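Local coordinates for protein oxidoreductase, putative (Neosartorya fumigata, PDB 6SLE) that probably catalyses NADP-dependent oxidation and reduction, akin to 3-hydroxyisobutyrate dehydrogenases and fungal NADPH-dependent reductive aminases, at residues 4-9 with 60-65; 27-32 with 43-48; 66-71 with 89-94. All coordinates share one frame; numbering follows the deposited sequence.

Interaction 1 (4-9 with 60-65); sequences VSIFGL and LIIICL. With NAP (NADP nicotinamide-adenine-dinucleotide phosphate), chain I.
V4 meets strand 60-63 with one methyl: CG2, placed anti to the backbone N, packs on I62 CG1 at 3.7 Å and rests beside the end of L60. At S5 the backbone takes over. S5 N donates to L60 O (3.2 Å), and S5 O receives a weak bond from I62 N and the CA-H of I61, while the hydroxyl is satisfied by G54 O. I6 and I62 lie side by side on the face covered by helix 11-22, pointing the same way, with I6 CD1 4.0 Å from I62 CB. F7 belongs to the other face, with I61 and I63. Its ring runs obliquely past I61, CE1 reaching I61 CG2 at 3.8 Å, and its CB sits 4.1 Å from I63 CG1; T74 and L75 of helix 68-75 pack on the F7 side chain, and W30 meets its ring. F7 N gives only a weak bond to I62 O, but F7 O accepts from C64 N at 3.0 Å. G8 brings its bare CA to 3.4 Å from L65 CD2, and L9 N, bonded to N31 OD1, lies beside O3B of the cofactor. Two neighbouring parallel strands lead here to a dinucleotide, and the sequence from G8 on is consistent with a Rossmann-type glycine-rich turn, an arrangement characteristic of the Rossmann fold.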
loop_
_atom_site.group_PDB
_atom_site.type_symbol
_atom_site.label_atom_id
_atom_site.label_comp_id
_atom_site.label_asym_id
_atom_site.label_seq_id
_atom_site.Cartn_x
_atom_site.Cartn_y
_atom_site.Cartn_z
ATOM N N VAL A 4 1.051 36.301 8.109
ATOM C CA VAL A 4 0.193 35.273 7.439
ATOM C C VAL A 4 -1.186 35.314 8.110
ATOM O O VAL A 4 -1.265 35.783 9.286
ATOM C CB VAL A 4 0.834 33.878 7.529
ATOM C CG1 VAL A 4 0.669 33.256 8.910
ATOM C CG2 VAL A 4 0.305 32.947 6.447
ATOM N N SER A 5 -2.233 34.856 7.410
ATOM C CA SER A 5 -3.610 34.741 7.964
ATOM C C SER A 5 -4.201 33.384 7.582
ATOM O O SER A 5 -4.469 33.159 6.390
ATOM C CB SER A 5 -4.501 35.859 7.504
ATOM O OG SER A 5 -5.819 35.641 7.986
ATOM N N ILE A 6 -4.432 32.525 8.572
ATOM C CA ILE A 6 -4.929 31.136 8.364
ATOM C C ILE A 6 -6.456 31.121 8.477
ATOM O O ILE A 6 -7.010 31.970 9.185
ATOM C CB ILE A 6 -4.291 30.179 9.379
ATOM C CG1 ILE A 6 -2.820 30.495 9.690
ATOM C CG2 ILE A 6 -4.514 28.741 8.916
ATOM C CD1 ILE A 6 -1.948 30.689 8.482
ATOM N N PHE A 7 -7.099 30.189 7.767
ATOM C CA PHE A 7 -8.534 29.805 7.871
ATOM C C PHE A 7 -8.615 28.294 8.106
ATOM O O PHE A 7 -8.004 27.535 7.324
ATOM C CB PHE A 7 -9.280 30.109 6.587
ATOM C CG PHE A 7 -9.562 31.557 6.338
ATOM C CD1 PHE A 7 -8.550 32.439 6.053
ATOM C CD2 PHE A 7 -10.878 32.009 6.306
ATOM C CE1 PHE A 7 -8.845 33.772 5.791
ATOM C CE2 PHE A 7 -11.165 33.343 6.054
ATOM C CZ PHE A 7 -10.145 34.228 5.802
ATOM N N GLY A 8 -9.336 27.878 9.142
ATOM C CA GLY A 8 -9.566 26.463 9.497
ATOM C C GLY A 8 -8.586 25.994 10.551
ATOM O O GLY A 8 -7.390 25.935 10.242
ATOM N N LEU A 9 -9.070 25.672 11.753
ATOM C CA LEU A 9 -8.214 25.355 12.923
ATOM C C LEU A 9 -8.544 23.942 13.408
ATOM O O LEU A 9 -8.705 23.741 14.627
ATOM C CB LEU A 9 -8.428 26.430 13.990
ATOM C CG LEU A 9 -7.784 27.774 13.646
ATOM C CD1 LEU A 9 -8.457 28.916 14.384
ATOM C CD2 LEU A 9 -6.304 27.754 13.949
ATOM N N LEU A 60 -0.703 37.016 2.431
ATOM C CA LEU A 60 -0.536 35.547 2.316
ATOM C C LEU A 60 -1.679 34.941 3.107
ATOM O O LEU A 60 -1.849 35.346 4.268
ATOM C CB LEU A 60 0.805 35.098 2.903
ATOM C CG LEU A 60 1.150 33.631 2.628
ATOM C CD1 LEU A 60 1.142 33.325 1.130
ATOM C CD2 LEU A 60 2.511 33.263 3.227
ATOM N N ILE A 61 -2.472 34.075 2.487
ATOM C CA ILE A 61 -3.680 33.471 3.114
ATOM C C ILE A 61 -3.611 31.960 2.898
ATOM O O ILE A 61 -3.792 31.528 1.767
ATOM C CB ILE A 61 -4.949 34.122 2.553
ATOM C CG1 ILE A 61 -4.981 35.621 2.858
ATOM C CG2 ILE A 61 -6.189 33.414 3.076
ATOM C CD1 ILE A 61 -6.012 36.373 2.065
ATOM N N ILE A 62 -3.320 31.204 3.952
ATOM C CA ILE A 62 -3.240 29.721 3.934
ATOM C C ILE A 62 -4.572 29.168 4.435
ATOM O O ILE A 62 -4.724 29.087 5.665
ATOM C CB ILE A 62 -2.069 29.203 4.798
ATOM C CG1 ILE A 62 -0.762 29.967 4.562
ATOM C CG2 ILE A 62 -1.905 27.708 4.555
ATOM C CD1 ILE A 62 -0.091 29.662 3.208
ATOM N N ILE A 63 -5.483 28.787 3.535
ATOM C CA ILE A 63 -6.753 28.074 3.897
ATOM C C ILE A 63 -6.445 26.576 4.096
ATOM O O ILE A 63 -5.540 26.054 3.428
ATOM C CB ILE A 63 -7.841 28.306 2.837
ATOM C CG1 ILE A 63 -8.152 29.792 2.668
ATOM C CG2 ILE A 63 -9.075 27.485 3.132
ATOM C CD1 ILE A 63 -8.940 30.102 1.426
ATOM N N CYS A 64 -7.159 25.910 5.009
ATOM C CA CYS A 64 -7.029 24.453 5.256
ATOM C C CYS A 64 -8.238 23.902 6.038
ATOM O O CYS A 64 -8.179 23.977 7.278
ATOM C CB CYS A 64 -5.752 24.160 6.020
ATOM S SG CYS A 64 -5.551 22.377 6.202
ATOM N N LEU A 65 -9.251 23.349 5.345
ATOM C CA LEU A 65 -10.605 23.056 5.897
ATOM C C LEU A 65 -10.995 21.595 5.615
ATOM O O LEU A 65 -10.081 20.819 5.251
ATOM C CB LEU A 65 -11.594 24.049 5.272
ATOM C CG LEU A 65 -11.392 25.502 5.695
ATOM C CD1 LEU A 65 -12.060 26.483 4.737
ATOM C CD2 LEU A 65 -11.922 25.696 7.100
HETATM P PA NAP I . -10.714 18.102 10.732
HETATM O O1A NAP I . -10.121 17.218 11.903
HETATM O O2A NAP I . -12.166 17.775 10.448
HETATM O O5B NAP I . -10.608 19.698 10.747
HETATM C C5B NAP I . -11.851 20.267 10.486
HETATM C C4B NAP I . -11.659 21.678 9.974
HETATM O O4B NAP I . -12.575 21.932 8.871
HETATM C C3B NAP I . -12.053 22.699 11.005
HETATM O O3B NAP I . -11.343 23.872 10.555
HETATM C C2B NAP I . -13.519 22.829 10.739
HETATM O O2B NAP I . -14.175 23.882 11.413
HETATM C C1B NAP I . -13.479 23.006 9.231
HETATM N N9A NAP I . -14.832 22.972 8.579
HETATM C C8A NAP I . -15.706 21.936 8.471
HETATM N N7A NAP I . -16.840 22.296 7.809
HETATM C C5A NAP I . -16.666 23.583 7.449
HETATM C C6A NAP I . -17.481 24.589 6.751
HETATM N N6A NAP I . -18.719 24.214 6.281
HETATM N N1A NAP I . -16.955 25.852 6.613
HETATM C C2A NAP I . -15.738 26.192 7.087
HETATM N N3A NAP I . -14.969 25.317 7.774
HETATM C C4A NAP I . -15.376 24.036 7.973
HETATM O O3 NAP I . -9.677 18.115 9.482
HETATM P PN NAP I . -8.055 18.329 9.537
HETATM O O1N NAP I . -7.530 16.930 9.915
HETATM O O2N NAP I . -7.687 19.730 10.015
HETATM O O5D NAP I . -7.726 18.402 7.959
HETATM C C5D NAP I . -8.015 19.616 7.272
HETATM C C4D NAP I . -7.479 19.534 5.847
HETATM O O4D NAP I . -6.108 19.070 5.780
HETATM C C3D NAP I . -8.350 18.496 5.130
HETATM O O3D NAP I . -8.545 18.827 3.718
HETATM C C2D NAP I . -7.531 17.251 5.325
HETATM O O2D NAP I . -8.037 16.472 4.283
HETATM C C1D NAP I . -6.119 17.770 5.121
HETATM N N1N NAP I . -5.059 16.840 5.546
HETATM C C2N NAP I . -5.028 16.306 6.814
HETATM C C3N NAP I . -4.001 15.419 7.208
HETATM C C7N NAP I . -3.955 14.804 8.575
HETATM O O7N NAP I . -3.380 13.723 8.754
HETATM N N7N NAP I . -4.563 15.437 9.584
HETATM C C4N NAP I . -3.011 15.076 6.280
HETATM C C5N NAP I . -3.036 15.645 4.999
HETATM C C6N NAP I . -4.085 16.531 4.649
HETATM P P2B NAP I . -14.772 23.492 12.861
HETATM O O1X NAP I . -15.091 21.996 12.687
HETATM O O2X NAP I . -13.496 23.986 13.657
HETATM O O3X NAP I . -16.091 24.215 13.114
#

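Interaction 2 (27-32 with 43-48); sequences VAVWNR and KGATLS. With NAP (NADP nicotinamide-adenine-dinucleotide phosphate), chain I.
S48 holds OG beside its own backbone N, anti to the carbonyl carbon (chi1 -33°), which turns the hydroxyl onto V29 O. V29 in turn puts CG2 between its backbone N and carbonyl carbon, and from there the methyl packs on A45 CB at 4.0 Å and on T46 O. V29 O is thus gripped twice by one residue: S48 N donates at 2.7 Å in a nearly straight bond (170°), and S48 OG comes in at 3.0 Å from well above the carbonyl plane. Upstream the parallel pairing is regular, T46 N donating to V27 O (3.0 Å) and V29 N to T46 O. The short strand 46-47 is the outermost of the Rossmann sheet at this end within the chain, and strand 26-29 is the second strand in sequence, whose C-terminal end commonly reads the ribose and phosphate of the adenosine half in this fold. W30 continues the contact, CD1 lying 3.3 Å from S48 O and CB against S48 CB. The next two residues turn from S48 to the cofactor. N31 OD1 accepts from NAP O3B at 3.1 Å, and its ND2 faces the 2'-phosphate. R32 is modelled in two conformers; in one of them, bent at chi3, NE reaches NAP O3X (2.8 Å), NH2 adds weaker bonds to O3X and O1X, and one face of the guanidinium lies over the adenine, NAP C4A being 4.2 Å above its plane.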
loop_
_atom_site.group_PDB
_atom_site.type_symbol
_atom_site.label_atom_id
_atom_site.label_comp_id
_atom_site.label_asym_id
_atom_site.label_seq_id
_atom_site.Cartn_x
_atom_site.Cartn_y
_atom_site.Cartn_z
ATOM N N VAL A 27 1.006 35.795 12.857
ATOM C CA VAL A 27 -0.025 34.786 12.456
ATOM C C VAL A 27 -1.418 35.309 12.816
ATOM O O VAL A 27 -1.691 35.399 14.021
ATOM C CB VAL A 27 0.224 33.441 13.164
ATOM C CG1 VAL A 27 -0.881 32.437 12.895
ATOM C CG2 VAL A 27 1.555 32.851 12.779
ATOM N N ALA A 28 -2.277 35.564 11.824
ATOM C CA ALA A 28 -3.742 35.786 12.030
ATOM C C ALA A 28 -4.453 34.446 11.846
ATOM O O ALA A 28 -3.990 33.671 10.994
ATOM C CB ALA A 28 -4.286 36.825 11.079
ATOM N N VAL A 29 -5.510 34.171 12.621
ATOM C CA VAL A 29 -6.247 32.879 12.541
ATOM C C VAL A 29 -7.765 33.086 12.605
ATOM O O VAL A 29 -8.202 34.081 13.184
ATOM C CB VAL A 29 -5.756 31.893 13.606
ATOM C CG1 VAL A 29 -4.292 31.599 13.424
ATOM C CG2 VAL A 29 -6.075 32.367 15.008
ATOM N N TRP A 30 -8.514 32.139 12.018
ATOM C CA TRP A 30 -9.985 32.152 11.826
ATOM C C TRP A 30 -10.506 30.723 11.926
ATOM O O TRP A 30 -9.734 29.817 11.639
ATOM C CB TRP A 30 -10.366 32.758 10.467
ATOM C CG TRP A 30 -11.851 32.827 10.260
ATOM C CD1 TRP A 30 -12.661 33.889 10.530
ATOM C CD2 TRP A 30 -12.709 31.774 9.795
ATOM N NE1 TRP A 30 -13.960 33.578 10.244
ATOM C CE2 TRP A 30 -14.023 32.284 9.793
ATOM C CE3 TRP A 30 -12.501 30.455 9.373
ATOM C CZ2 TRP A 30 -15.125 31.511 9.403
ATOM C CZ3 TRP A 30 -13.588 29.695 8.974
ATOM C CH2 TRP A 30 -14.882 30.217 9.006
ATOM N N ASN A 31 -11.772 30.536 12.310
ATOM C CA ASN A 31 -12.452 29.217 12.290
ATOM C C ASN A 31 -13.962 29.480 12.246
ATOM O O ASN A 31 -14.382 30.646 12.489
ATOM C CB ASN A 31 -12.036 28.368 13.508
ATOM C CG ASN A 31 -12.202 26.877 13.321
ATOM O OD1 ASN A 31 -11.827 26.347 12.277
ATOM N ND2 ASN A 31 -12.765 26.191 14.302
ATOM N N ARG A 32 -14.752 28.454 11.919
ATOM C CA ARG A 32 -16.224 28.479 12.123
ATOM C C ARG A 32 -16.464 28.715 13.609
ATOM O O ARG A 32 -17.110 29.721 13.940
ATOM C CB ARG A 32 -16.836 27.150 11.669
ATOM C CG ARG A 32 -18.353 27.076 11.710
ATOM C CD ARG A 32 -18.829 25.854 10.952
ATOM N NE ARG A 32 -18.272 24.622 11.465
ATOM C CZ ARG A 32 -18.412 23.431 10.894
ATOM N NH1 ARG A 32 -19.102 23.295 9.774
ATOM N NH2 ARG A 32 -17.850 22.369 11.442
ATOM N N LYS A 43 -0.282 31.981 22.481
ATOM C CA LYS A 43 1.007 31.710 21.778
ATOM C C LYS A 43 1.316 32.859 20.794
ATOM O O LYS A 43 2.429 32.851 20.212
ATOM C CB LYS A 43 0.977 30.329 21.112
ATOM N N GLY A 44 0.408 33.843 20.689
ATOM C CA GLY A 44 0.650 35.116 19.977
ATOM C C GLY A 44 -0.281 35.343 18.793
ATOM O O GLY A 44 -0.261 36.465 18.246
ATOM N N ALA A 45 -1.119 34.363 18.424
ATOM C CA ALA A 45 -1.982 34.449 17.213
ATOM C C ALA A 45 -3.027 35.552 17.414
ATOM O O ALA A 45 -3.389 35.801 18.548
ATOM C CB ALA A 45 -2.620 33.123 16.908
ATOM N N THR A 46 -3.470 36.180 16.315
ATOM C CA THR A 46 -4.545 37.204 16.274
ATOM C C THR A 46 -5.812 36.542 15.714
ATOM O O THR A 46 -5.722 35.968 14.611
ATOM C CB THR A 46 -4.084 38.405 15.444
ATOM O OG1 THR A 46 -2.716 38.605 15.772
ATOM C CG2 THR A 46 -4.855 39.684 15.686
ATOM N N LEU A 47 -6.928 36.602 16.447
ATOM C CA LEU A 47 -8.224 35.980 16.054
ATOM C C LEU A 47 -8.988 36.912 15.109
ATOM O O LEU A 47 -9.375 37.995 15.568
ATOM C CB LEU A 47 -9.074 35.675 17.291
ATOM C CG LEU A 47 -10.499 35.212 16.979
ATOM C CD1 LEU A 47 -10.489 33.922 16.163
ATOM C CD2 LEU A 47 -11.337 35.039 18.246
ATOM N N SER A 48 -9.209 36.482 13.856
ATOM C CA SER A 48 -10.085 37.157 12.856
ATOM C C SER A 48 -11.550 36.892 13.224
ATOM O O SER A 48 -11.963 35.704 13.217
ATOM C CB SER A 48 -9.779 36.704 11.447
ATOM O OG SER A 48 -8.404 36.394 11.276
HETATM P PA NAP I . -10.714 18.102 10.732
HETATM O O1A NAP I . -10.121 17.218 11.903
HETATM O O2A NAP I . -12.166 17.775 10.448
HETATM O O5B NAP I . -10.608 19.698 10.747
HETATM C C5B NAP I . -11.851 20.267 10.486
HETATM C C4B NAP I . -11.659 21.678 9.974
HETATM O O4B NAP I . -12.575 21.932 8.871
HETATM C C3B NAP I . -12.053 22.699 11.005
HETATM O O3B NAP I . -11.343 23.872 10.555
HETATM C C2B NAP I . -13.519 22.829 10.739
HETATM O O2B NAP I . -14.175 23.882 11.413
HETATM C C1B NAP I . -13.479 23.006 9.231
HETATM N N9A NAP I . -14.832 22.972 8.579
HETATM C C8A NAP I . -15.706 21.936 8.471
HETATM N N7A NAP I . -16.840 22.296 7.809
HETATM C C5A NAP I . -16.666 23.583 7.449
HETATM C C6A NAP I . -17.481 24.589 6.751
HETATM N N6A NAP I . -18.719 24.214 6.281
HETATM N N1A NAP I . -16.955 25.852 6.613
HETATM C C2A NAP I . -15.738 26.192 7.087
HETATM N N3A NAP I . -14.969 25.317 7.774
HETATM C C4A NAP I . -15.376 24.036 7.973
HETATM O O3 NAP I . -9.677 18.115 9.482
HETATM P PN NAP I . -8.055 18.329 9.537
HETATM O O1N NAP I . -7.530 16.930 9.915
HETATM O O2N NAP I . -7.687 19.730 10.015
HETATM O O5D NAP I . -7.726 18.402 7.959
HETATM C C5D NAP I . -8.015 19.616 7.272
HETATM C C4D NAP I . -7.479 19.534 5.847
HETATM O O4D NAP I . -6.108 19.070 5.780
HETATM C C3D NAP I . -8.350 18.496 5.130
HETATM O O3D NAP I . -8.545 18.827 3.718
HETATM C C2D NAP I . -7.531 17.251 5.325
HETATM O O2D NAP I . -8.037 16.472 4.283
HETATM C C1D NAP I . -6.119 17.770 5.121
HETATM N N1N NAP I . -5.059 16.840 5.546
HETATM C C2N NAP I . -5.028 16.306 6.814
HETATM C C3N NAP I . -4.001 15.419 7.208
HETATM C C7N NAP I . -3.955 14.804 8.575
HETATM O O7N NAP I . -3.380 13.723 8.754
HETATM N N7N NAP I . -4.563 15.437 9.584
HETATM C C4N NAP I . -3.011 15.076 6.280
HETATM C C5N NAP I . -3.036 15.645 4.999
HETATM C C6N NAP I . -4.085 16.531 4.649
HETATM P P2B NAP I . -14.772 23.492 12.861
HETATM O O1X NAP I . -15.091 21.996 12.687
HETATM O O2X NAP I . -13.496 23.986 13.657
HETATM O O3X NAP I . -16.091 24.215 13.114
#

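Interaction 3 (66-71 with 89-94); sequences LDNAAV and NLTNGT. With NAP (NADP nicotinamide-adenine-dinucleotide phosphate), chain I.
T91 packs against D67 and V71 where two loops of the Rossmann domain run together at the cofactor: the turn from strand 60-63 into helix 68-75, and the one from strand 86-89 toward helix 95-106. T91 is worth following outward. Its CB stands 4.2 Å from V71 CG2 and near the amide of N68. From there CG2, anti to the backbone N, reaches D67 C at 3.4 Å and lies against the side chain of N68; the N68 and T91 side chains slide past each other in opposite directions. The other branch ends in OG1, which touches V71 CG2 at 4.0 Å but finds its polar partner in L65 N, so the threonine also secures the residue just before segment 66-71.

Deeper in, V71 CG2 lies 3.5 Å from N89 OD1, the two side chains arriving from opposite directions. That oxygen takes a weak bond from T91 N, and N89 ND2 is held by Y112 OH. The N68 amide crosses that of N89 with the planes 77° apart, and G93 CA packs near the end of N68. N92 N donates to O3D of the nicotinamide ribose (3.1 Å), while the N92 side chain makes a weak bond to N240 of the second subunit. N92 O, which points back into the contact, accepts from a water that also takes a weak bond from N68 N. On the adenine side A70 places CB against the purine. Helix 68-75 is N-capped by D67, whose OD1 accepts from A70 N at 2.7 Å with an N-H...O angle of 170°, the amide meeting OD1 nearly along its C-O bond.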
loop_
_atom_site.group_PDB
_atom_site.type_symbol
_atom_site.label_atom_id
_atom_site.label_comp_id
_atom_site.label_asym_id
_atom_site.label_seq_id
_atom_site.Cartn_x
_atom_site.Cartn_y
_atom_site.Cartn_z
ATOM N N LEU A 66 -12.289 21.241 5.782
ATOM C CA LEU A 66 -12.843 19.871 5.583
ATOM C C LEU A 66 -12.913 19.539 4.096
ATOM O O LEU A 66 -12.441 18.435 3.716
ATOM C CB LEU A 66 -14.261 19.776 6.167
ATOM N N ASP A 67 -13.526 20.423 3.304
ATOM C CA ASP A 67 -13.674 20.263 1.831
ATOM C C ASP A 67 -13.502 21.632 1.191
ATOM O O ASP A 67 -13.278 22.603 1.956
ATOM C CB ASP A 67 -15.028 19.633 1.434
ATOM C CG ASP A 67 -16.277 20.174 2.135
ATOM O OD1 ASP A 67 -16.446 21.438 2.219
ATOM O OD2 ASP A 67 -17.087 19.331 2.578
ATOM N N ASN A 68 -13.605 21.691 -0.145
ATOM C CA ASN A 68 -13.604 22.951 -0.928
ATOM C C ASN A 68 -14.965 23.637 -0.799
ATOM O O ASN A 68 -15.013 24.874 -0.940
ATOM C CB ASN A 68 -13.197 22.706 -2.378
ATOM C CG ASN A 68 -11.814 22.114 -2.483
ATOM O OD1 ASN A 68 -11.675 20.962 -2.860
ATOM N ND2 ASN A 68 -10.792 22.889 -2.156
ATOM N N ALA A 69 -16.031 22.900 -0.513
ATOM C CA ALA A 69 -17.361 23.512 -0.282
ATOM C C ALA A 69 -17.207 24.551 0.835
ATOM O O ALA A 69 -17.518 25.737 0.588
ATOM C CB ALA A 69 -18.413 22.473 0.005
ATOM N N ALA A 70 -16.655 24.131 1.974
ATOM C CA ALA A 70 -16.297 24.996 3.134
ATOM C C ALA A 70 -15.415 26.188 2.710
ATOM O O ALA A 70 -15.562 27.285 3.294
ATOM C CB ALA A 70 -15.600 24.173 4.188
ATOM N N VAL A 71 -14.508 25.991 1.750
ATOM C CA VAL A 71 -13.662 27.092 1.198
ATOM C C VAL A 71 -14.583 28.157 0.574
ATOM O O VAL A 71 -14.544 29.314 1.043
ATOM C CB VAL A 71 -12.626 26.577 0.194
ATOM C CG1 VAL A 71 -11.785 27.727 -0.348
ATOM C CG2 VAL A 71 -11.749 25.490 0.825
ATOM N N ASN A 89 -4.676 27.220 -0.920
ATOM C CA ASN A 89 -5.710 26.295 -0.380
ATOM C C ASN A 89 -5.037 24.938 -0.237
ATOM O O ASN A 89 -4.555 24.386 -1.266
ATOM C CB ASN A 89 -6.979 26.248 -1.226
ATOM C CG ASN A 89 -8.097 25.448 -0.610
ATOM O OD1 ASN A 89 -8.213 25.370 0.607
ATOM N ND2 ASN A 89 -8.942 24.852 -1.435
ATOM N N LEU A 90 -4.880 24.462 1.002
ATOM C CA LEU A 90 -4.196 23.173 1.268
ATOM C C LEU A 90 -5.263 22.084 1.397
ATOM O O LEU A 90 -4.896 20.898 1.479
ATOM C CB LEU A 90 -3.330 23.309 2.525
ATOM N N THR A 91 -6.542 22.495 1.412
ATOM C CA THR A 91 -7.731 21.603 1.467
ATOM C C THR A 91 -7.602 20.504 0.418
ATOM O O THR A 91 -7.559 20.836 -0.781
ATOM C CB THR A 91 -9.017 22.388 1.287
ATOM O OG1 THR A 91 -9.408 22.839 2.585
ATOM C CG2 THR A 91 -10.153 21.563 0.743
ATOM N N ASN A 92 -7.524 19.250 0.864
ATOM C CA ASN A 92 -7.537 18.057 -0.023
ATOM C C ASN A 92 -8.851 18.119 -0.806
ATOM O O ASN A 92 -9.872 18.579 -0.217
ATOM C CB ASN A 92 -7.340 16.756 0.761
ATOM C CG ASN A 92 -7.950 15.543 0.101
ATOM O OD1 ASN A 92 -9.092 15.597 -0.366
ATOM N ND2 ASN A 92 -7.218 14.430 0.093
ATOM N N GLY A 93 -8.810 17.690 -2.075
ATOM C CA GLY A 93 -9.975 17.727 -2.969
ATOM C C GLY A 93 -9.664 17.181 -4.352
ATOM O O GLY A 93 -8.628 16.545 -4.516
ATOM N N THR A 94 -10.584 17.372 -5.300
ATOM C CA THR A 94 -10.481 16.887 -6.689
ATOM C C THR A 94 -9.745 17.941 -7.492
ATOM O O THR A 94 -9.733 19.107 -7.085
ATOM C CB THR A 94 -11.873 16.598 -7.277
ATOM O OG1 THR A 94 -12.653 17.799 -7.206
ATOM C CG2 THR A 94 -12.570 15.443 -6.574
HETATM P PA NAP I . -10.714 18.102 10.732
HETATM O O1A NAP I . -10.121 17.218 11.903
HETATM O O2A NAP I . -12.166 17.775 10.448
HETATM O O5B NAP I . -10.608 19.698 10.747
HETATM C C5B NAP I . -11.851 20.267 10.486
HETATM C C4B NAP I . -11.659 21.678 9.974
HETATM O O4B NAP I . -12.575 21.932 8.871
HETATM C C3B NAP I . -12.053 22.699 11.005
HETATM O O3B NAP I . -11.343 23.872 10.555
HETATM C C2B NAP I . -13.519 22.829 10.739
HETATM O O2B NAP I . -14.175 23.882 11.413
HETATM C C1B NAP I . -13.479 23.006 9.231
HETATM N N9A NAP I . -14.832 22.972 8.579
HETATM C C8A NAP I . -15.706 21.936 8.471
HETATM N N7A NAP I . -16.840 22.296 7.809
HETATM C C5A NAP I . -16.666 23.583 7.449
HETATM C C6A NAP I . -17.481 24.589 6.751
HETATM N N6A NAP I . -18.719 24.214 6.281
HETATM N N1A NAP I . -16.955 25.852 6.613
HETATM C C2A NAP I . -15.738 26.192 7.087
HETATM N N3A NAP I . -14.969 25.317 7.774
HETATM C C4A NAP I . -15.376 24.036 7.973
HETATM O O3 NAP I . -9.677 18.115 9.482
HETATM P PN NAP I . -8.055 18.329 9.537
HETATM O O1N NAP I . -7.530 16.930 9.915
HETATM O O2N NAP I . -7.687 19.730 10.015
HETATM O O5D NAP I . -7.726 18.402 7.959
HETATM C C5D NAP I . -8.015 19.616 7.272
HETATM C C4D NAP I . -7.479 19.534 5.847
HETATM O O4D NAP I . -6.108 19.070 5.780
HETATM C C3D NAP I . -8.350 18.496 5.130
HETATM O O3D NAP I . -8.545 18.827 3.718
HETATM C C2D NAP I . -7.531 17.251 5.325
HETATM O O2D NAP I . -8.037 16.472 4.283
HETATM C C1D NAP I . -6.119 17.770 5.121
HETATM N N1N NAP I . -5.059 16.840 5.546
HETATM C C2N NAP I . -5.028 16.306 6.814
HETATM C C3N NAP I . -4.001 15.419 7.208
HETATM C C7N NAP I . -3.955 14.804 8.575
HETATM O O7N NAP I . -3.380 13.723 8.754
HETATM N N7N NAP I . -4.563 15.437 9.584
HETATM C C4N NAP I . -3.011 15.076 6.280
HETATM C C5N NAP I . -3.036 15.645 4.999
HETATM C C6N NAP I . -4.085 16.531 4.649
HETATM P P2B NAP I . -14.772 23.492 12.861
HETATM O O1X NAP I . -15.091 21.996 12.687
HETATM O O2X NAP I . -13.496 23.986 13.657
HETATM O O3X NAP I . -16.091 24.215 13.114
HETATM O O HOH W 1 -12.294 18.607 -0.904
#

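All three contacts belong to the NADP-binding domain and border the same cofactor. Interaction 1 is buried in the middle of the sheet and joins neighbouring strands through backbone bonds, several of them weak, and aliphatic side chains. Interaction 2 lies farther out at the sheet's end, partly buried, with firmer backbone bonds and fewer apolar contacts; it touches interaction 1 because strands 3-7 and 26-29 are neighbours, A28 bonding to V4 and I6. Interaction 3 has no clear direct hydrogen bond across its segments, relying on packed loops and a water, with the D67 cap inside one segment, and is tied to interaction 1 by L90 with I63. Interactions 2 and 3 do not touch; NADP spans them.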